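Local structure of methyl-coenzyme M reductase subunit beta (Methanosarcina barkeri, 1E6Y) at residues 35-47 / 105-117. The protein forms part of methyl-coenzyme M reductase I, the nickel-cofactor F430 enzyme that releases methane from methyl-coenzyme M using coenzyme B in the last step of methanogenesis. Sequence-based numbering, arbitrary orientation.
Sequences IMDTKRSVAVNLA and GKSLLIQSPKSRI
The two central strands of a four-stranded antiparallel sheet, 41-45 and 107-111, pair through Val-42 with Ile-110 and Val-44 with Leu-108, each a hydrogen-bonded pair. On their shared face Val-44 CG2 presses on Ile-110 CD1 (3.5 Å), and Leu-46 CD1 continues the row over Leu-108 CG. Lys-106 O closes one end, accepting from Ala-47 N (3.0 Å). At the other, Arg-40 O receives Ser-112 N, while Arg-40 NH1 gives a straight bond (2.8 Å, 164°) to Ser-112 O, which it meets from above the carbonyl plane. Arg-40 NE and NH2 both grip Asp-37 OD1, NE at 2.9 Å, and Gln-111 CB lies over one guanidinium face. A leucine in place of Arg-40 would probably leave the Asp-37 carboxylate without its charged mate and Ser-112 O without this donor. Gln-111 NE2 donates to Ser-41 OG (2.9 Å), whose own proton goes to Asp-37 O. Met-36, its CG anti to the backbone N (174°), lays SD against Ile-117 CB (3.7 Å). Helix 78-89 covers Leu-108 and Ile-110, helix 405-416 packs on Ala-43 and Leu-109 across the sheet, and strands 98-102 and 171-172 flank the pair.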
ATOM      1  N   ILE E  35      -1.787  -1.829  29.600  1.00  9.36           N
ATOM      2  CA  ILE E  35      -2.068  -2.245  28.227  1.00  9.41           C
ATOM      3  C   ILE E  35      -3.570  -2.252  27.944  1.00  9.93           C
ATOM      4  O   ILE E  35      -4.022  -1.682  26.952  1.00  9.84           O
ATOM      5  CB  ILE E  35      -1.478  -3.646  27.943  1.00  9.28           C
ATOM      6  CG1 ILE E  35       0.052  -3.570  27.956  1.00  9.11           C
ATOM      7  CG2 ILE E  35      -1.963  -4.174  26.591  1.00  8.99           C
ATOM      8  CD1 ILE E  35       0.725  -4.926  28.077  1.00 10.83           C
ATOM      9  N   MET E  36      -4.345  -2.833  28.856  1.00 10.28           N
ATOM     10  CA  MET E  36      -5.800  -2.866  28.720  1.00 11.08           C
ATOM     11  C   MET E  36      -6.408  -1.463  28.653  1.00 11.16           C
ATOM     12  O   MET E  36      -7.258  -1.193  27.804  1.00 10.63           O
ATOM     13  CB  MET E  36      -6.424  -3.646  29.880  1.00 11.82           C
ATOM     14  CG  MET E  36      -7.944  -3.612  29.907  1.00 13.03           C
ATOM     15  SD  MET E  36      -8.723  -4.260  28.407  1.00 14.77           S
ATOM     16  CE  MET E  36      -8.473  -6.019  28.638  1.00 13.89           C
ATOM     17  N   ASP E  37      -5.969  -0.575  29.538  1.00 10.85           N
ATOM     18  CA  ASP E  37      -6.472   0.795  29.552  1.00 11.50           C
ATOM     19  C   ASP E  37      -6.065   1.561  28.299  1.00 10.76           C
ATOM     20  O   ASP E  37      -6.832   2.373  27.786  1.00 10.64           O
ATOM     21  CB  ASP E  37      -5.977   1.533  30.798  1.00 12.44           C
ATOM     22  CG  ASP E  37      -6.712   1.109  32.061  1.00 15.10           C
ATOM     23  OD1 ASP E  37      -7.655   0.292  31.975  1.00 15.87           O
ATOM     24  OD2 ASP E  37      -6.330   1.585  33.151  1.00 15.48           O
ATOM     25  N   THR E  38      -4.869   1.272  27.796  1.00 10.10           N
ATOM     26  CA  THR E  38      -4.397   1.860  26.547  1.00  9.39           C
ATOM     27  C   THR E  38      -5.228   1.355  25.370  1.00  9.23           C
ATOM     28  O   THR E  38      -5.624   2.131  24.500  1.00  9.47           O
ATOM     29  CB  THR E  38      -2.913   1.521  26.307  1.00  9.54           C
ATOM     30  OG1 THR E  38      -2.132   2.030  27.396  1.00  9.73           O
ATOM     31  CG2 THR E  38      -2.418   2.143  25.009  1.00  9.86           C
ATOM     32  N   LYS E  39      -5.542   0.063  25.380  1.00  8.67           N
ATOM     33  CA  LYS E  39      -6.349  -0.530  24.322  1.00  8.94           C
ATOM     34  C   LYS E  39      -7.784  -0.007  24.328  1.00  9.29           C
ATOM     35  O   LYS E  39      -8.335   0.304  23.273  1.00  9.21           O
ATOM     36  CB  LYS E  39      -6.362  -2.057  24.444  1.00  8.97           C
ATOM     37  CG  LYS E  39      -5.032  -2.723  24.109  1.00  8.57           C
ATOM     38  CD  LYS E  39      -5.098  -4.227  24.321  1.00  7.77           C
ATOM     39  CE  LYS E  39      -5.985  -4.901  23.286  1.00  8.88           C
ATOM     40  NZ  LYS E  39      -5.972  -6.384  23.436  1.00  8.67           N
ATOM     41  N   ARG E  40      -8.378   0.128  25.514  1.00  9.19           N
ATOM     42  CA  ARG E  40      -9.826   0.359  25.584  1.00  9.46           C
ATOM     43  C   ARG E  40     -10.212   1.815  25.647  1.00  9.80           C
ATOM     44  O   ARG E  40     -11.408   2.147  25.678  1.00  9.11           O
ATOM     45  CB  ARG E  40     -10.379  -0.389  26.813  1.00 10.44           C
ATOM     46  CG  ARG E  40     -10.108   0.329  28.130  1.00 11.32           C
ATOM     47  CD  ARG E  40     -10.422  -0.587  29.310  1.00 12.59           C
ATOM     48  NE  ARG E  40     -10.223   0.014  30.612  1.00 14.21           N
ATOM     49  CZ  ARG E  40     -11.108   0.559  31.439  1.00 15.37           C
ATOM     50  NH1 ARG E  40     -12.407   0.611  31.142  1.00 14.63           N
ATOM     51  NH2 ARG E  40     -10.716   1.060  32.615  1.00 15.96           N
ATOM     52  N   SER E  41      -9.234   2.716  25.614  1.00 10.01           N
ATOM     53  CA  SER E  41      -9.514   4.139  25.827  1.00 10.32           C
ATOM     54  C   SER E  41      -9.224   5.028  24.622  1.00 10.64           C
ATOM     55  O   SER E  41      -8.227   4.843  23.925  1.00 10.40           O
ATOM     56  CB  SER E  41      -8.727   4.662  27.027  1.00 10.75           C
ATOM     57  OG  SER E  41      -8.984   3.893  28.187  1.00 10.53           O
ATOM     58  N   VAL E  42     -10.101   6.004  24.390  1.00 10.34           N
ATOM     59  CA  VAL E  42      -9.860   7.051  23.401  1.00 10.84           C
ATOM     60  C   VAL E  42     -10.236   8.429  23.938  1.00 11.13           C
ATOM     61  O   VAL E  42     -10.960   8.550  24.924  1.00 11.09           O
ATOM     62  CB  VAL E  42     -10.650   6.813  22.080  1.00 11.12           C
ATOM     63  CG1 VAL E  42     -10.205   5.516  21.427  1.00 11.63           C
ATOM     64  CG2 VAL E  42     -12.159   6.809  22.345  1.00 11.03           C
ATOM     65  N   ALA E  43      -9.690   9.462  23.306  1.00 11.21           N
ATOM     66  CA  ALA E  43     -10.061  10.843  23.584  1.00 12.00           C
ATOM     67  C   ALA E  43     -10.943  11.354  22.455  1.00 12.56           C
ATOM     68  O   ALA E  43     -10.741  11.006  21.290  1.00 12.95           O
ATOM     69  CB  ALA E  43      -8.811  11.705  23.698  1.00 12.87           C
ATOM     70  N   VAL E  44     -11.944  12.151  22.809  1.00 12.52           N
ATOM     71  CA  VAL E  44     -12.795  12.795  21.814  1.00 13.47           C
ATOM     72  C   VAL E  44     -12.761  14.302  22.023  1.00 13.86           C
ATOM     73  O   VAL E  44     -12.904  14.783  23.146  1.00 14.63           O
ATOM     74  CB  VAL E  44     -14.260  12.297  21.911  1.00 13.23           C
ATOM     75  CG1 VAL E  44     -15.144  13.055  20.928  1.00 13.59           C
ATOM     76  CG2 VAL E  44     -14.320  10.809  21.624  1.00 14.24           C
ATOM     77  N   ASN E  45     -12.500  15.034  20.948  1.00 13.76           N
ATOM     78  CA  ASN E  45     -12.422  16.485  21.008  1.00 13.72           C
ATOM     79  C   ASN E  45     -13.797  17.093  20.723  1.00 13.92           C
ATOM     80  O   ASN E  45     -14.179  17.278  19.566  1.00 14.36           O
ATOM     81  CB  ASN E  45     -11.388  16.987  19.994  1.00 13.65           C
ATOM     82  CG  ASN E  45     -11.068  18.460  20.165  1.00 14.57           C
ATOM     83  OD1 ASN E  45     -11.769  19.186  20.868  1.00 14.59           O
ATOM     84  ND2 ASN E  45     -10.008  18.913  19.504  1.00 15.58           N
ATOM     85  N   LEU E  46     -14.535  17.391  21.787  1.00 13.63           N
ATOM     86  CA  LEU E  46     -15.884  17.940  21.675  1.00 14.15           C
ATOM     87  C   LEU E  46     -15.878  19.336  21.067  1.00 13.95           C
ATOM     88  O   LEU E  46     -16.755  19.679  20.272  1.00 13.88           O
ATOM     89  CB  LEU E  46     -16.551  17.985  23.049  1.00 14.50           C
ATOM     90  CG  LEU E  46     -16.798  16.650  23.749  1.00 14.30           C
ATOM     91  CD1 LEU E  46     -17.567  16.898  25.038  1.00 15.15           C
ATOM     92  CD2 LEU E  46     -17.574  15.715  22.833  1.00 14.43           C
ATOM     93  N   ALA E  47     -14.900  20.146  21.462  1.00 13.58           N
ATOM     94  CA  ALA E  47     -14.717  21.468  20.870  1.00 13.91           C
ATOM     95  C   ALA E  47     -14.463  21.341  19.368  1.00 13.60           C
ATOM     96  O   ALA E  47     -15.035  22.086  18.570  1.00 13.83           O
ATOM     97  CB  ALA E  47     -13.557  22.195  21.548  1.00 13.67           C
ATOM     98  N   GLY E 105     -15.101  20.590  29.517  1.00 27.02           N
ATOM     99  CA  GLY E 105     -16.063  20.126  28.535  1.00 25.31           C
ATOM    100  C   GLY E 105     -15.588  20.197  27.099  1.00 23.76           C
ATOM    101  O   GLY E 105     -16.364  19.943  26.177  1.00 24.12           O
ATOM    102  N   LYS E 106     -14.314  20.524  26.901  1.00 22.37           N
ATOM    103  CA  LYS E 106     -13.754  20.598  25.557  1.00 21.23           C
ATOM    104  C   LYS E 106     -13.389  19.228  24.993  1.00 19.53           C
ATOM    105  O   LYS E 106     -13.287  19.063  23.779  1.00 18.25           O
ATOM    106  CB  LYS E 106     -12.531  21.514  25.540  1.00 22.49           C
ATOM    107  CG  LYS E 106     -12.881  22.989  25.564  1.00 24.93           C
ATOM    108  CD  LYS E 106     -11.629  23.846  25.593  1.00 26.49           C
ATOM    109  CE  LYS E 106     -11.956  25.307  25.332  1.00 28.43           C
ATOM    110  NZ  LYS E 106     -12.496  25.514  23.953  1.00 30.11           N
ATOM    111  N   SER E 107     -13.257  18.235  25.871  1.00 18.49           N
ATOM    112  CA  SER E 107     -12.953  16.874  25.436  1.00 17.67           C
ATOM    113  C   SER E 107     -13.453  15.819  26.418  1.00 16.87           C
ATOM    114  O   SER E 107     -13.819  16.137  27.550  1.00 16.70           O
ATOM    115  CB  SER E 107     -11.446  16.711  25.222  1.00 18.61           C
ATOM    116  OG  SER E 107     -10.736  16.828  26.440  1.00 19.91           O
ATOM    117  N   LEU E 108     -13.525  14.574  25.949  1.00 15.80           N
ATOM    118  CA  LEU E 108     -13.935  13.445  26.782  1.00 15.41           C
ATOM    119  C   LEU E 108     -12.861  12.365  26.797  1.00 14.50           C
ATOM    120  O   LEU E 108     -12.198  12.126  25.789  1.00 13.72           O
ATOM    121  CB  LEU E 108     -15.234  12.821  26.256  1.00 16.49           C
ATOM    122  CG  LEU E 108     -16.523  13.641  26.220  1.00 18.18           C
ATOM    123  CD1 LEU E 108     -17.622  12.810  25.567  1.00 18.92           C
ATOM    124  CD2 LEU E 108     -16.929  14.060  27.627  1.00 18.37           C
ATOM    125  N   LEU E 109     -12.713  11.705  27.941  1.00 13.61           N
ATOM    126  CA  LEU E 109     -12.073  10.397  28.004  1.00 13.10           C
ATOM    127  C   LEU E 109     -13.164   9.338  27.897  1.00 13.32           C
ATOM    128  O   LEU E 109     -14.126   9.353  28.667  1.00 13.30           O
ATOM    129  CB  LEU E 109     -11.322  10.228  29.330  1.00 13.68           C
ATOM    130  CG  LEU E 109     -10.774   8.836  29.670  1.00 14.30           C
ATOM    131  CD1 LEU E 109      -9.674   8.439  28.691  1.00 14.49           C
ATOM    132  CD2 LEU E 109     -10.244   8.834  31.097  1.00 14.70           C
ATOM    133  N   ILE E 110     -13.067   8.484  26.884  1.00 11.61           N
ATOM    134  CA  ILE E 110     -13.991   7.365  26.750  1.00 11.58           C
ATOM    135  C   ILE E 110     -13.236   6.058  26.908  1.00 11.29           C
ATOM    136  O   ILE E 110     -12.437   5.684  26.048  1.00 11.67           O
ATOM    137  CB  ILE E 110     -14.706   7.364  25.377  1.00 11.04           C
ATOM    138  CG1 ILE E 110     -15.418   8.700  25.150  1.00 11.05           C
ATOM    139  CG2 ILE E 110     -15.717   6.214  25.314  1.00 10.92           C
ATOM    140  CD1 ILE E 110     -16.121   8.791  23.818  1.00 11.29           C
ATOM    141  N   GLN E 111     -13.429   5.411  28.052  1.00 11.29           N
ATOM    142  CA  GLN E 111     -12.854   4.097  28.295  1.00 11.44           C
ATOM    143  C   GLN E 111     -13.940   3.040  28.157  1.00 11.35           C
ATOM    144  O   GLN E 111     -14.895   3.014  28.937  1.00 11.02           O
ATOM    145  CB  GLN E 111     -12.234   4.033  29.693  1.00 12.18           C
ATOM    146  CG  GLN E 111     -11.315   5.200  30.004  1.00 13.18           C
ATOM    147  CD  GLN E 111     -10.465   4.962  31.230  1.00 13.74           C
ATOM    148  OE1 GLN E 111     -10.918   5.149  32.358  1.00 14.44           O
ATOM    149  NE2 GLN E 111      -9.218   4.559  31.015  1.00 14.04           N
ATOM    150  N   SER E 112     -13.849   2.253  27.089  1.00 11.13           N
ATOM    151  CA  SER E 112     -14.744   1.121  26.887  1.00 11.15           C
ATOM    152  C   SER E 112     -14.554   0.120  28.020  1.00 11.15           C
ATOM    153  O   SER E 112     -13.463   0.015  28.586  1.00 10.91           O
ATOM    154  CB  SER E 112     -14.443   0.440  25.548  1.00 10.74           C
ATOM    155  OG  SER E 112     -14.991   1.171  24.467  1.00 11.03           O
ATOM    156  N   PRO E 113     -15.606  -0.643  28.353  1.00 11.13           N
ATOM    157  CA  PRO E 113     -15.440  -1.772  29.273  1.00 11.35           C
ATOM    158  C   PRO E 113     -14.465  -2.804  28.712  1.00 11.77           C
ATOM    159  O   PRO E 113     -14.365  -2.969  27.495  1.00 11.34           O
ATOM    160  CB  PRO E 113     -16.852  -2.339  29.397  1.00 11.35           C
ATOM    161  CG  PRO E 113     -17.513  -1.960  28.106  1.00 10.67           C
ATOM    162  CD  PRO E 113     -16.962  -0.604  27.772  1.00 10.70           C
ATOM    163  N   LYS E 114     -13.754  -3.492  29.600  1.00 12.59           N
ATOM    164  CA  LYS E 114     -12.803  -4.529  29.203  1.00 13.27           C
ATOM    165  C   LYS E 114     -13.431  -5.583  28.300  1.00 12.97           C
ATOM    166  O   LYS E 114     -12.760  -6.148  27.442  1.00 12.23           O
ATOM    167  CB  LYS E 114     -12.201  -5.206  30.439  1.00 16.19           C
ATOM    168  CG  LYS E 114     -11.066  -4.422  31.059  1.00 19.75           C
ATOM    169  CD  LYS E 114     -10.639  -4.982  32.404  1.00 21.73           C
ATOM    170  CE  LYS E 114      -9.425  -4.221  32.927  1.00 23.47           C
ATOM    171  NZ  LYS E 114      -9.143  -4.451  34.373  1.00 24.70           N
ATOM    172  N   SER E 115     -14.735  -5.791  28.457  1.00 11.39           N
ATOM    173  CA  SER E 115     -15.462  -6.772  27.661  1.00 10.99           C
ATOM    174  C   SER E 115     -15.359  -6.533  26.152  1.00 10.41           C
ATOM    175  O   SER E 115     -15.358  -7.491  25.377  1.00 10.41           O
ATOM    176  CB  SER E 115     -16.937  -6.810  28.080  1.00 10.72           C
ATOM    177  OG  SER E 115     -17.555  -5.546  27.912  1.00 10.93           O
ATOM    178  N   ARG E 116     -15.268  -5.271  25.731  1.00 10.50           N
ATOM    179  CA  ARG E 116     -15.141  -4.979  24.295  1.00  9.94           C
ATOM    180  C   ARG E 116     -13.764  -5.380  23.773  1.00 10.20           C
ATOM    181  O   ARG E 116     -13.661  -5.848  22.638  1.00 10.25           O
ATOM    182  CB  ARG E 116     -15.432  -3.513  23.995  1.00  9.81           C
ATOM    183  CG  ARG E 116     -16.858  -3.092  24.332  1.00  8.87           C
ATOM    184  CD  ARG E 116     -17.181  -1.714  23.786  1.00  8.60           C
ATOM    185  NE  ARG E 116     -18.560  -1.289  24.045  1.00 10.61           N
ATOM    186  CZ  ARG E 116     -19.627  -1.716  23.362  1.00  9.81           C
ATOM    187  NH1 ARG E 116     -20.816  -1.219  23.723  1.00 11.01           N
ATOM    188  NH2 ARG E 116     -19.551  -2.589  22.384  1.00 10.24           N
ATOM    189  N   ILE E 117     -12.744  -5.273  24.619  1.00 10.38           N
ATOM    190  CA  ILE E 117     -11.400  -5.706  24.264  1.00 10.80           C
ATOM    191  C   ILE E 117     -11.294  -7.233  24.328  1.00 10.82           C
ATOM    192  O   ILE E 117     -10.689  -7.859  23.453  1.00 10.47           O
ATOM    193  CB  ILE E 117     -10.355  -5.056  25.207  1.00 11.14           C
ATOM    194  CG1 ILE E 117     -10.328  -3.541  24.978  1.00 11.62           C
ATOM    195  CG2 ILE E 117      -8.973  -5.666  24.991  1.00 11.79           C
ATOM    196  CD1 ILE E 117     -10.088  -3.131  23.527  1.00 11.92           C
TER
HETATM  197  O   HOH W   1      -7.536   4.040  33.151  1.00 25.77           O
HETATM  198  O   HOH W   2      -7.229  -2.093  33.693  1.00 31.52           O
HETATM  199  O   HOH W   3      -8.288  -7.420  22.079  1.00  9.45           O